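Local coordinates for protein malonyl CoA-ACP transacylase (Xanthomonas oryzae pv. oryzae, PDB 3R97) that probably transfers the malonyl group from malonyl-CoA to holo-acyl carrier protein, giving malonyl-ACP and free CoA for fatty acid synthesis, at residues V9-G14 and I274-P279; G19-L24 and P298-A303. One frame throughout, in Å; residues are numbered along the deposited sequence.

Contact 1. Residues V9-G14 and I274-P279; sequences VFPGQG and IAECGP
Two backbone hydrogen bonds fix Val9 against 274-279: its N donates to Ala275 O at 3.0 Å, and its O accepts from Cys277 N at 2.7 Å. Both are nearly straight, and the Val9-Glu276 bridge they frame is parallel.

Apolar contacts continue along and just past the strands. Val9 CG1, anti to its own carbonyl carbon (chi1 -55°), meets Ile274 CG2 at 3.6 Å, and Val9 CG2 touches the same methyl. Beyond the bridge, Pro11 CG lies 3.7 Å from Pro279 CD, the two proline side chains crossing at about a right angle. Separately, Pro11 CB makes van der Waals contact with a polar group, the carboxylate oxygen OE2 of Glu276. That carboxylate is held by Leu283 N and Ser284 OG.

Cys277 and Phe10 make a sulfur-aromatic contact. SG lies 4.7 Å from the ring centroid and 61° off the normal, an oblique approach, with Phe10 CE2 also 3.5 Å from Cys277 CB.

All nine touching residues are buried. This is adjacent-strand pairing inside the central parallel sheet of the acyl transferase fold, with Pro11 about 9 Å from the predicted active-site Ser94, side chain to side chain.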
ATOM      1  N   VAL A   9      -5.059  -7.762  -4.235  1.00 17.17           N
ATOM      2  CA  VAL A   9      -4.365  -6.845  -3.306  1.00 16.74           C
ATOM      3  C   VAL A   9      -3.360  -5.991  -4.100  1.00 16.60           C
ATOM      4  O   VAL A   9      -2.786  -6.442  -5.128  1.00 16.99           O
ATOM      5  CB  VAL A   9      -3.694  -7.595  -2.102  1.00 16.77           C
ATOM      6  CG1 VAL A   9      -4.757  -8.458  -1.367  1.00 17.47           C
ATOM      7  CG2 VAL A   9      -2.523  -8.489  -2.556  1.00 12.46           C
ATOM      8  N   PHE A  10      -3.140  -4.772  -3.628  1.00 16.80           N
ATOM      9  CA  PHE A  10      -2.348  -3.758  -4.382  1.00 17.27           C
ATOM     10  C   PHE A  10      -1.157  -3.254  -3.545  1.00 18.00           C
ATOM     11  O   PHE A  10      -1.363  -2.774  -2.423  1.00 16.97           O
ATOM     12  CB  PHE A  10      -3.265  -2.596  -4.843  1.00 16.34           C
ATOM     13  CG  PHE A  10      -4.336  -3.025  -5.767  1.00 14.89           C
ATOM     14  CD1 PHE A  10      -5.592  -3.407  -5.274  1.00 16.40           C
ATOM     15  CD2 PHE A  10      -4.086  -3.116  -7.134  1.00 14.33           C
ATOM     16  CE1 PHE A  10      -6.619  -3.852  -6.145  1.00 16.44           C
ATOM     17  CE2 PHE A  10      -5.096  -3.543  -8.038  1.00 17.36           C
ATOM     18  CZ  PHE A  10      -6.389  -3.925  -7.535  1.00 16.35           C
ATOM     19  N   PRO A  11       0.087  -3.370  -4.087  1.00 19.12           N
ATOM     20  CA  PRO A  11       1.231  -3.010  -3.237  1.00 19.03           C
ATOM     21  C   PRO A  11       1.384  -1.488  -3.106  1.00 19.48           C
ATOM     22  O   PRO A  11       0.809  -0.725  -3.904  1.00 19.79           O
ATOM     23  CB  PRO A  11       2.415  -3.667  -3.957  1.00 19.19           C
ATOM     24  CG  PRO A  11       2.068  -3.502  -5.465  1.00 19.32           C
ATOM     25  CD  PRO A  11       0.514  -3.638  -5.488  1.00 19.75           C
ATOM     26  N   GLY A  12       2.120  -1.063  -2.066  1.00 18.86           N
ATOM     27  CA  GLY A  12       2.377   0.318  -1.793  1.00 18.53           C
ATOM     28  C   GLY A  12       3.872   0.561  -1.720  1.00 20.46           C
ATOM     29  O   GLY A  12       4.642  -0.221  -2.291  1.00 19.70           O
ATOM     30  N   GLN A  13       4.274   1.653  -1.032  1.00 20.75           N
ATOM     31  CA  GLN A  13       5.664   2.134  -0.925  1.00 22.33           C
ATOM     32  C   GLN A  13       6.616   0.974  -0.586  1.00 21.77           C
ATOM     33  O   GLN A  13       6.321   0.185   0.286  1.00 21.03           O
ATOM     34  CB  GLN A  13       5.747   3.231   0.178  1.00 23.54           C
ATOM     35  CG  GLN A  13       7.100   4.016   0.336  1.00 25.36           C
ATOM     36  CD  GLN A  13       7.303   5.020  -0.795  1.00 33.81           C
ATOM     37  OE1 GLN A  13       6.350   5.740  -1.174  1.00 35.03           O
ATOM     38  NE2 GLN A  13       8.552   5.088  -1.356  1.00 32.74           N
ATOM     39  N   GLY A  14       7.712   0.860  -1.326  1.00 20.94           N
ATOM     40  CA  GLY A  14       8.726  -0.179  -1.081  1.00 19.94           C
ATOM     41  C   GLY A  14       8.734  -1.148  -2.235  1.00 20.03           C
ATOM     42  O   GLY A  14       9.720  -1.809  -2.470  1.00 20.37           O
ATOM     43  N   ILE A 274      -5.388 -15.156  -3.968  1.00 23.67           N
ATOM     44  CA  ILE A 274      -5.015 -13.759  -3.937  1.00 22.21           C
ATOM     45  C   ILE A 274      -3.951 -13.437  -4.998  1.00 22.15           C
ATOM     46  O   ILE A 274      -2.915 -14.088  -5.060  1.00 22.34           O
ATOM     47  CB  ILE A 274      -4.559 -13.304  -2.508  1.00 22.04           C
ATOM     48  CG1 ILE A 274      -5.662 -13.594  -1.493  1.00 19.44           C
ATOM     49  CG2 ILE A 274      -4.218 -11.804  -2.485  1.00 18.65           C
ATOM     50  CD1 ILE A 274      -5.266 -13.396  -0.074  1.00 18.30           C
ATOM     51  N   ALA A 275      -4.259 -12.443  -5.828  1.00 20.65           N
ATOM     52  CA  ALA A 275      -3.359 -11.947  -6.850  1.00 21.09           C
ATOM     53  C   ALA A 275      -2.848 -10.625  -6.370  1.00 20.34           C
ATOM     54  O   ALA A 275      -3.652  -9.775  -5.951  1.00 20.57           O
ATOM     55  CB  ALA A 275      -4.071 -11.791  -8.216  1.00 20.57           C
ATOM     56  N   GLU A 276      -1.521 -10.479  -6.384  1.00 19.66           N
ATOM     57  CA  GLU A 276      -0.875  -9.228  -5.986  1.00 20.10           C
ATOM     58  C   GLU A 276      -0.813  -8.442  -7.261  1.00 20.37           C
ATOM     59  O   GLU A 276      -0.106  -8.826  -8.226  1.00 21.60           O
ATOM     60  CB  GLU A 276       0.511  -9.430  -5.340  1.00 19.25           C
ATOM     61  CG  GLU A 276       1.248  -8.110  -4.974  1.00 18.50           C
ATOM     62  CD  GLU A 276       2.465  -8.345  -4.080  1.00 20.37           C
ATOM     63  OE1 GLU A 276       2.911  -9.519  -4.001  1.00 23.61           O
ATOM     64  OE2 GLU A 276       2.966  -7.393  -3.414  1.00 14.87           O
ATOM     65  N   CYS A 277      -1.578  -7.365  -7.308  1.00 20.32           N
ATOM     66  CA  CYS A 277      -1.807  -6.742  -8.614  1.00 21.40           C
ATOM     67  C   CYS A 277      -0.980  -5.466  -8.806  1.00 21.64           C
ATOM     68  O   CYS A 277      -1.467  -4.375  -8.601  1.00 22.22           O
ATOM     69  CB  CYS A 277      -3.317  -6.478  -8.812  1.00 21.06           C
ATOM     70  SG  CYS A 277      -3.727  -5.779 -10.404  1.00 21.61           S
ATOM     71  N   GLY A 278       0.277  -5.616  -9.182  1.00 22.46           N
ATOM     72  CA  GLY A 278       1.195  -4.495  -9.356  1.00 22.71           C
ATOM     73  C   GLY A 278       2.581  -5.061  -9.125  1.00 23.78           C
ATOM     74  O   GLY A 278       2.718  -6.294  -9.004  1.00 23.24           O
ATOM     75  N   PRO A 279       3.601  -4.180  -9.002  1.00 23.13           N
ATOM     76  CA  PRO A 279       4.975  -4.640  -8.916  1.00 22.97           C
ATOM     77  C   PRO A 279       5.412  -5.316  -7.618  1.00 21.87           C
ATOM     78  O   PRO A 279       4.895  -5.064  -6.521  1.00 21.46           O
ATOM     79  CB  PRO A 279       5.815  -3.358  -9.164  1.00 23.95           C
ATOM     80  CG  PRO A 279       4.873  -2.219  -9.060  1.00 24.62           C
ATOM     81  CD  PRO A 279       3.480  -2.734  -8.770  1.00 23.64           C
TER

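Contact 2. Residues G19-L24 and P298-A303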
ATOM      1  N   GLY A  19      12.345   0.385 -13.846  1.00 22.20           N
ATOM      2  CA  GLY A  19      12.006  -0.651 -14.860  1.00 20.77           C
ATOM      3  C   GLY A  19      10.786  -1.509 -14.511  1.00 20.56           C
ATOM      4  O   GLY A  19      10.472  -2.464 -15.223  1.00 20.30           O
ATOM      5  N   MET A  20      10.069  -1.173 -13.437  1.00 19.57           N
ATOM      6  CA  MET A  20       8.892  -1.971 -13.093  1.00 19.51           C
ATOM      7  C   MET A  20       7.911  -2.040 -14.279  1.00 20.09           C
ATOM      8  O   MET A  20       7.699  -1.042 -14.998  1.00 19.59           O
ATOM      9  CB  MET A  20       8.253  -1.440 -11.786  1.00 19.05           C
ATOM     10  CG  MET A  20       7.571  -0.086 -11.896  1.00 21.36           C
ATOM     11  SD  MET A  20       7.086   0.452 -10.261  1.00 22.55           S
ATOM     12  CE  MET A  20       6.457   2.133 -10.514  1.00 19.43           C
ATOM     13  N   LEU A  21       7.350  -3.232 -14.505  1.00 20.85           N
ATOM     14  CA  LEU A  21       6.439  -3.523 -15.632  1.00 20.79           C
ATOM     15  C   LEU A  21       7.040  -3.399 -17.039  1.00 21.83           C
ATOM     16  O   LEU A  21       6.325  -3.479 -18.056  1.00 22.40           O
ATOM     17  CB  LEU A  21       5.159  -2.686 -15.527  1.00 21.50           C
ATOM     18  CG  LEU A  21       4.342  -2.668 -14.222  1.00 22.22           C
ATOM     19  CD1 LEU A  21       2.966  -2.090 -14.487  1.00 22.88           C
ATOM     20  CD2 LEU A  21       4.197  -4.027 -13.606  1.00 24.90           C
ATOM     21  N   ALA A  22       8.347  -3.191 -17.114  1.00 21.50           N
ATOM     22  CA  ALA A  22       8.998  -3.055 -18.414  1.00 21.94           C
ATOM     23  C   ALA A  22       8.596  -4.175 -19.333  1.00 21.60           C
ATOM     24  O   ALA A  22       8.181  -3.931 -20.457  1.00 22.79           O
ATOM     25  CB  ALA A  22      10.576  -2.971 -18.300  1.00 20.76           C
ATOM     26  N   GLU A  23       8.717  -5.399 -18.852  1.00 21.51           N
ATOM     27  CA  GLU A  23       8.566  -6.555 -19.713  1.00 22.15           C
ATOM     28  C   GLU A  23       7.101  -6.793 -20.118  1.00 21.65           C
ATOM     29  O   GLU A  23       6.850  -7.342 -21.189  1.00 20.90           O
ATOM     30  CB  GLU A  23       9.206  -7.812 -19.075  1.00 21.66           C
ATOM     31  CG  GLU A  23      10.691  -7.628 -18.817  1.00 26.28           C
ATOM     32  CD  GLU A  23      11.285  -8.697 -17.892  1.00 31.86           C
ATOM     33  OE1 GLU A  23      10.758  -8.965 -16.758  1.00 33.75           O
ATOM     34  OE2 GLU A  23      12.299  -9.274 -18.323  1.00 31.67           O
ATOM     35  N   LEU A  24       6.158  -6.444 -19.242  1.00 21.60           N
ATOM     36  CA  LEU A  24       4.717  -6.573 -19.572  1.00 21.66           C
ATOM     37  C   LEU A  24       4.347  -5.494 -20.550  1.00 21.69           C
ATOM     38  O   LEU A  24       3.569  -5.701 -21.466  1.00 21.44           O
ATOM     39  CB  LEU A  24       3.814  -6.476 -18.313  1.00 21.80           C
ATOM     40  CG  LEU A  24       3.557  -7.780 -17.525  1.00 21.77           C
ATOM     41  CD1 LEU A  24       2.801  -7.488 -16.216  1.00 21.35           C
ATOM     42  CD2 LEU A  24       2.825  -8.846 -18.368  1.00 17.70           C
ATOM     43  N   PRO A 298       2.005 -13.308  -7.352  1.00 24.87           N
ATOM     44  CA  PRO A 298       2.176 -11.961  -7.929  1.00 24.52           C
ATOM     45  C   PRO A 298       1.879 -11.919  -9.435  1.00 23.99           C
ATOM     46  O   PRO A 298       1.987 -12.927 -10.114  1.00 24.11           O
ATOM     47  CB  PRO A 298       3.645 -11.612  -7.632  1.00 23.29           C
ATOM     48  CG  PRO A 298       4.329 -12.933  -7.409  1.00 25.77           C
ATOM     49  CD  PRO A 298       3.260 -13.851  -6.788  1.00 25.53           C
ATOM     50  N   LEU A 299       1.490 -10.745  -9.931  1.00 23.91           N
ATOM     51  CA  LEU A 299       1.237 -10.526 -11.360  1.00 23.54           C
ATOM     52  C   LEU A 299       2.208  -9.585 -12.079  1.00 22.95           C
ATOM     53  O   LEU A 299       1.968  -9.253 -13.207  1.00 24.33           O
ATOM     54  CB  LEU A 299      -0.191  -9.980 -11.588  1.00 22.66           C
ATOM     55  CG  LEU A 299      -1.354 -10.664 -10.908  1.00 22.97           C
ATOM     56  CD1 LEU A 299      -2.714  -9.870 -11.151  1.00 22.13           C
ATOM     57  CD2 LEU A 299      -1.411 -12.032 -11.523  1.00 23.44           C
ATOM     58  N   ALA A 300       3.298  -9.150 -11.467  1.00 22.59           N
ATOM     59  CA  ALA A 300       4.027  -8.052 -12.080  1.00 22.39           C
ATOM     60  C   ALA A 300       4.968  -8.361 -13.262  1.00 22.08           C
ATOM     61  O   ALA A 300       5.564  -7.424 -13.778  1.00 23.43           O
ATOM     62  CB  ALA A 300       4.802  -7.319 -11.005  1.00 24.40           C
ATOM     63  N   THR A 301       5.120  -9.631 -13.662  1.00 21.05           N
ATOM     64  CA  THR A 301       6.057 -10.058 -14.706  1.00 20.77           C
ATOM     65  C   THR A 301       5.326 -10.959 -15.723  1.00 21.09           C
ATOM     66  O   THR A 301       4.297 -11.579 -15.404  1.00 19.91           O
ATOM     67  CB  THR A 301       7.263 -10.852 -14.119  1.00 21.02           C
ATOM     68  OG1 THR A 301       6.786 -12.082 -13.543  1.00 24.08           O
ATOM     69  CG2 THR A 301       8.036 -10.031 -12.995  1.00 20.97           C
ATOM     70  N   PRO A 302       5.858 -11.045 -16.963  1.00 21.38           N
ATOM     71  CA  PRO A 302       5.182 -11.861 -17.965  1.00 21.40           C
ATOM     72  C   PRO A 302       4.895 -13.305 -17.508  1.00 23.11           C
ATOM     73  O   PRO A 302       3.769 -13.793 -17.718  1.00 25.35           O
ATOM     74  CB  PRO A 302       6.133 -11.789 -19.171  1.00 21.20           C
ATOM     75  CG  PRO A 302       6.705 -10.405 -19.070  1.00 21.16           C
ATOM     76  CD  PRO A 302       6.877 -10.154 -17.562  1.00 20.50           C
ATOM     77  N   ALA A 303       5.855 -13.965 -16.844  1.00 22.74           N
ATOM     78  CA  ALA A 303       5.701 -15.357 -16.407  1.00 21.57           C
ATOM     79  C   ALA A 303       4.763 -15.529 -15.240  1.00 21.35           C
ATOM     80  O   ALA A 303       3.936 -16.438 -15.235  1.00 21.37           O
ATOM     81  CB  ALA A 303       7.070 -15.996 -16.092  1.00 21.52           C
TER
HETATM   82  O   HOH W   1       7.581  -5.675 -12.808  1.00 29.16           O
HETATM   83  O   HOH W   2       6.786  -6.663 -15.990  1.00 14.38           O
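Leu24 and Glu23 meet the 298-303 segment directly, without a hydrogen bond between the two segments. Leu24 CD1 reaches two backbone carbonyls, Leu299 O at 3.6 Å and Ala300 O at 3.7 Å, and its other methyl, CD2, packs on Pro302 CA at 3.8 Å. The branched end of the leucine thus lies against the backbone from Leu299 to Pro302. Glu23 contributes its aliphatic base: CB sits 3.6 Å from Pro302 CG and about as close to CD, and the two side chains cross at roughly a right angle. Leu21 adds CD2, which comes within 3.7 Å of Ala300 O. Its CG, beside the backbone N (chi1 -52°), carries that methyl to the neighbouring segment.

The polar link is made by water. Ala300 O accepts from two molecules: water 1, at 2.8 Å from Ala300 O, in turn accepts from Leu21 N, and water 2 accepts weakly from Leu24 N. One carbonyl is therefore joined to two backbone N-H groups near the start of helix 22-25.

Further out, the type II beta turn from Gly19 to Ala22, closed by Ala22 N to Gly19 O at 2.9 Å, sets Leu21 at the helix N-cap position. In the other segment, Thr301 is the N-cap of helix 302-312, its OG1 capping Asp304 N.

Helix 61-81 receives Leu21 on Ala71 and Val75, and Leu299 also on Val75. The starts of helices 22-25 and 302-312 thus meet beside helix 61-81, just after edge strand 295-298.

How the contacts relate
From the N terminus, strand 6-10 supplies the first half of contact 1, and the chain then runs on to helix 22-25, the first half of contact 2. Some 250 residues later it returns through strand 273-276, closing the loop of contact 1, and only afterwards reaches 298-303 to close contact 2. The segments alternate, so the two loops cross rather than nest. Their centres are 12 Å apart and they touch: Glu276 O and Leu299 N, 3.0 Å apart, probably form a hydrogen bond, and Pro279 packs on Met20 and Ala300. Together they tie both ends of the chain into the parallel sheet and its flanking helices.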